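Local coordinates for uncharacterized ATP-binding protein MJ1010 (Methanocaldococcus jannaschii DSM 2661, PDB 3BJO), which is of unknown function but probably binds ATP, the part described here being its C-terminal domain, of the helix-turn-helix clan, at residues Gly56-Glu61 with Gln91-Trp96. Residues are numbered along the deposited sequence; the frame is centred on the assembly and turned at random.
Sequences GKYEIE and QSFLVW. With FMT (formic acid), chain B.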
ATOM      1  N   GLY A  56     -11.987  -4.106   0.736  1.00 55.22           N
ATOM      2  CA  GLY A  56     -12.924  -5.114   0.339  1.00 56.62           C
ATOM      3  C   GLY A  56     -12.585  -5.922  -0.905  1.00 56.71           C
ATOM      4  O   GLY A  56     -13.430  -6.686  -1.375  1.00 57.45           O
ATOM      5  N   LYS A  57     -11.377  -5.765  -1.449  1.00 55.16           N
ATOM      6  CA  LYS A  57     -11.032  -6.438  -2.693  1.00 53.78           C
ATOM      7  C   LYS A  57      -9.540  -6.518  -2.869  1.00 52.57           C
ATOM      8  O   LYS A  57      -8.855  -5.509  -2.706  1.00 51.48           O
ATOM      9  CB  LYS A  57     -11.638  -5.702  -3.876  1.00 54.68           C
ATOM     10  CG  LYS A  57     -11.912  -6.613  -5.045  1.00 56.66           C
ATOM     11  CD  LYS A  57     -12.267  -5.771  -6.265  1.00 60.66           C
ATOM     12  CE  LYS A  57     -12.711  -6.643  -7.436  1.00 61.79           C
ATOM     13  NZ  LYS A  57     -11.868  -7.856  -7.637  1.00 61.61           N
ATOM     14  N   TYR A  58      -9.027  -7.710  -3.197  1.00 51.04           N
ATOM     15  CA  TYR A  58      -7.579  -7.920  -3.213  1.00 49.79           C
ATOM     16  C   TYR A  58      -6.951  -7.220  -4.402  1.00 48.83           C
ATOM     17  O   TYR A  58      -5.856  -6.702  -4.304  1.00 48.26           O
ATOM     18  CB  TYR A  58      -7.221  -9.423  -3.218  1.00 51.32           C
ATOM     19  CG  TYR A  58      -5.749  -9.753  -3.044  1.00 49.47           C
ATOM     20  CD1 TYR A  58      -5.122  -9.574  -1.835  1.00 52.49           C
ATOM     21  CD2 TYR A  58      -5.011 -10.320  -4.086  1.00 54.82           C
ATOM     22  CE1 TYR A  58      -3.744  -9.912  -1.643  1.00 52.85           C
ATOM     23  CE2 TYR A  58      -3.638 -10.675  -3.920  1.00 52.88           C
ATOM     24  CZ  TYR A  58      -3.018 -10.452  -2.690  1.00 55.02           C
ATOM     25  OH  TYR A  58      -1.673 -10.774  -2.502  1.00 55.59           O
ATOM     26  N   GLU A  59      -7.679  -7.163  -5.508  1.00 48.41           N
ATOM     27  CA  GLU A  59      -7.128  -6.682  -6.763  1.00 49.50           C
ATOM     28  C   GLU A  59      -7.886  -5.462  -7.257  1.00 47.33           C
ATOM     29  O   GLU A  59      -9.100  -5.525  -7.480  1.00 47.30           O
ATOM     30  CB  GLU A  59      -7.168  -7.794  -7.822  1.00 49.54           C
ATOM     31  CG  GLU A  59      -6.499  -7.407  -9.143  1.00 52.29           C
ATOM     32  CD  GLU A  59      -6.507  -8.542 -10.192  1.00 54.18           C
ATOM     33  OE1 GLU A  59      -7.366  -9.466 -10.109  1.00 59.38           O
ATOM     34  OE2 GLU A  59      -5.661  -8.487 -11.122  1.00 58.33           O
ATOM     35  N   ILE A  60      -7.159  -4.361  -7.435  1.00 46.00           N
ATOM     36  CA  ILE A  60      -7.781  -3.055  -7.749  1.00 44.81           C
ATOM     37  C   ILE A  60      -7.361  -2.465  -9.105  1.00 44.28           C
ATOM     38  O   ILE A  60      -6.191  -2.431  -9.438  1.00 44.43           O
ATOM     39  CB  ILE A  60      -7.535  -2.026  -6.621  1.00 44.99           C
ATOM     40  CG1 ILE A  60      -8.234  -2.463  -5.304  1.00 45.82           C
ATOM     41  CG2 ILE A  60      -8.022  -0.568  -7.023  1.00 44.51           C
ATOM     42  CD1 ILE A  60      -9.791  -2.580  -5.385  1.00 45.13           C
ATOM     43  N   GLU A  61      -8.325  -1.975  -9.861  1.00 42.95           N
ATOM     44  CA  GLU A  61      -8.036  -1.317 -11.156  1.00 42.55           C
ATOM     45  C   GLU A  61      -7.234  -0.023 -11.038  1.00 41.85           C
ATOM     46  O   GLU A  61      -7.591   0.871 -10.238  1.00 42.13           O
ATOM     47  CB  GLU A  61      -9.338  -1.062 -11.880  1.00 41.76           C
ATOM     48  CG  GLU A  61      -9.957  -2.368 -12.434  1.00 43.21           C
ATOM     49  CD  GLU A  61     -11.389  -2.211 -12.826  1.00 47.05           C
ATOM     50  OE1 GLU A  61     -11.941  -1.119 -12.656  1.00 51.14           O
ATOM     51  OE2 GLU A  61     -11.983  -3.185 -13.310  1.00 53.11           O
ATOM     52  N   GLN A  91       1.521  -6.206  -1.991  1.00 47.48           N
ATOM     53  CA  GLN A  91       2.724  -6.982  -2.335  1.00 48.47           C
ATOM     54  C   GLN A  91       2.768  -8.309  -1.656  1.00 48.53           C
ATOM     55  O   GLN A  91       3.533  -9.164  -2.061  1.00 48.92           O
ATOM     56  CB  GLN A  91       4.020  -6.233  -2.067  1.00 48.72           C
ATOM     57  CG  GLN A  91       4.332  -5.290  -3.174  1.00 52.77           C
ATOM     58  CD  GLN A  91       5.791  -5.060  -3.357  1.00 56.80           C
ATOM     59  OE1 GLN A  91       6.621  -5.722  -2.703  1.00 58.11           O
ATOM     60  NE2 GLN A  91       6.138  -4.115  -4.262  1.00 55.63           N
ATOM     61  N   SER A  92       1.937  -8.490  -0.634  1.00 49.01           N
ATOM     62  CA  SER A  92       1.796  -9.810   0.032  1.00 49.07           C
ATOM     63  C   SER A  92       0.485  -9.824   0.773  1.00 48.29           C
ATOM     64  O   SER A  92      -0.156  -8.776   0.877  1.00 45.65           O
ATOM     65  CB  SER A  92       2.969 -10.097   0.978  1.00 49.72           C
ATOM     66  OG  SER A  92       2.778  -9.449   2.208  1.00 51.24           O
ATOM     67  N   PHE A  93       0.061 -10.991   1.260  1.00 47.39           N
ATOM     68  CA  PHE A  93      -1.191 -11.062   2.024  1.00 47.56           C
ATOM     69  C   PHE A  93      -1.011 -10.406   3.401  1.00 46.03           C
ATOM     70  O   PHE A  93      -2.022 -10.044   4.057  1.00 46.27           O
ATOM     71  CB  PHE A  93      -1.716 -12.496   2.210  1.00 47.88           C
ATOM     72  CG  PHE A  93      -1.940 -13.264   0.919  1.00 51.77           C
ATOM     73  CD1 PHE A  93      -3.061 -13.013   0.100  1.00 49.88           C
ATOM     74  CD2 PHE A  93      -1.030 -14.271   0.525  1.00 53.52           C
ATOM     75  CE1 PHE A  93      -3.281 -13.738  -1.086  1.00 44.63           C
ATOM     76  CE2 PHE A  93      -1.253 -15.024  -0.685  1.00 54.39           C
ATOM     77  CZ  PHE A  93      -2.380 -14.741  -1.481  1.00 49.78           C
ATOM     78  N   LEU A  94       0.242 -10.285   3.858  1.00 44.31           N
ATOM     79  CA  LEU A  94       0.542  -9.562   5.122  1.00 44.34           C
ATOM     80  C   LEU A  94       0.209  -8.090   4.927  1.00 44.39           C
ATOM     81  O   LEU A  94      -0.352  -7.461   5.824  1.00 45.06           O
ATOM     82  CB  LEU A  94       2.032  -9.674   5.523  1.00 43.76           C
ATOM     83  CG  LEU A  94       2.694 -11.060   5.665  1.00 45.64           C
ATOM     84  CD1 LEU A  94       4.229 -10.958   5.930  1.00 43.66           C
ATOM     85  CD2 LEU A  94       2.038 -11.843   6.835  1.00 44.97           C
ATOM     86  N   VAL A  95       0.584  -7.547   3.754  1.00 43.59           N
ATOM     87  CA  VAL A  95       0.274  -6.169   3.420  1.00 43.61           C
ATOM     88  C   VAL A  95      -1.249  -6.034   3.365  1.00 42.45           C
ATOM     89  O   VAL A  95      -1.782  -5.117   3.960  1.00 43.65           O
ATOM     90  CB  VAL A  95       0.965  -5.673   2.094  1.00 42.14           C
ATOM     91  CG1 VAL A  95       0.481  -4.266   1.780  1.00 44.01           C
ATOM     92  CG2 VAL A  95       2.559  -5.699   2.216  1.00 44.93           C
ATOM     93  N   TRP A  96      -1.942  -6.938   2.652  1.00 41.31           N
ATOM     94  CA  TRP A  96      -3.418  -6.890   2.605  1.00 42.70           C
ATOM     95  C   TRP A  96      -4.068  -6.867   3.978  1.00 42.59           C
ATOM     96  O   TRP A  96      -4.930  -6.014   4.282  1.00 41.92           O
ATOM     97  CB  TRP A  96      -3.985  -8.051   1.774  1.00 43.68           C
ATOM     98  CG  TRP A  96      -5.412  -7.848   1.327  1.00 43.34           C
ATOM     99  CD1 TRP A  96      -5.989  -6.684   0.857  1.00 46.25           C
ATOM    100  CD2 TRP A  96      -6.439  -8.840   1.288  1.00 45.85           C
ATOM    101  NE1 TRP A  96      -7.322  -6.900   0.540  1.00 43.99           N
ATOM    102  CE2 TRP A  96      -7.625  -8.207   0.792  1.00 46.16           C
ATOM    103  CE3 TRP A  96      -6.479 -10.208   1.623  1.00 45.98           C
ATOM    104  CZ2 TRP A  96      -8.838  -8.904   0.608  1.00 47.48           C
ATOM    105  CZ3 TRP A  96      -7.691 -10.891   1.472  1.00 47.87           C
ATOM    106  CH2 TRP A  96      -8.854 -10.237   0.968  1.00 46.52           C
TER
HETATM  107  C   FMT B 101     -11.661  -3.362  -9.278  1.00 55.68           C
HETATM  108  O1  FMT B 101     -11.044  -2.328  -9.010  1.00 54.57           O
HETATM  109  O2  FMT B 101     -11.129  -4.412  -9.615  1.00 56.90           O
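Tyr58 sets an edge of its ring against a face of the Trp96 indole, with CD1 of Tyr58 3.5 Å from CD2 of Trp96. The planes stand at 83°, a T-shaped stack on the five-membered ring, and Trp96 CB lies in the plane of the phenol at its edge. Phe93 meets the same tyrosine differently: the rings are nearly parallel, 24° apart, but so far displaced, with centroids 5.2 Å from each other, that little of one lies over the other. Tyr58 OH sits over one face of Phe93, off toward the rim, while CE1 of Tyr58 comes within 3.6 Å of Phe93 CD1. The tyrosine reaches both partners because its CG is swung opposite the backbone N (chi1 -172°). The indole, its CG also anti to the backbone N, gives its NE1 proton to Phe54 O, which helps fix its rotation; Lys100 makes a cation-pi contact with it, and Pro90 touches both Tyr58 and Trp96. A leucine in place of Trp96 would probably leave Phe54 O without this donor and the tyrosine edge without a flat face to rest on. Ser92, at the N-cap of helix 93-102, accepts at OG from Val95 N at 3.3 Å and, weakly, from Leu94 N. At the far end of 56-61, Glu61 N bonds almost straight to O1 of a formic acid, 2.9 Å away and probably from the crystallisation liquor. No hydrogen bond crosses between the segments: this surface aromatic cluster joins the loop leading into edge strand 60-61 to the N-terminal turn of helix 93-102, just after central strand 87-90 of the three-stranded antiparallel sheet.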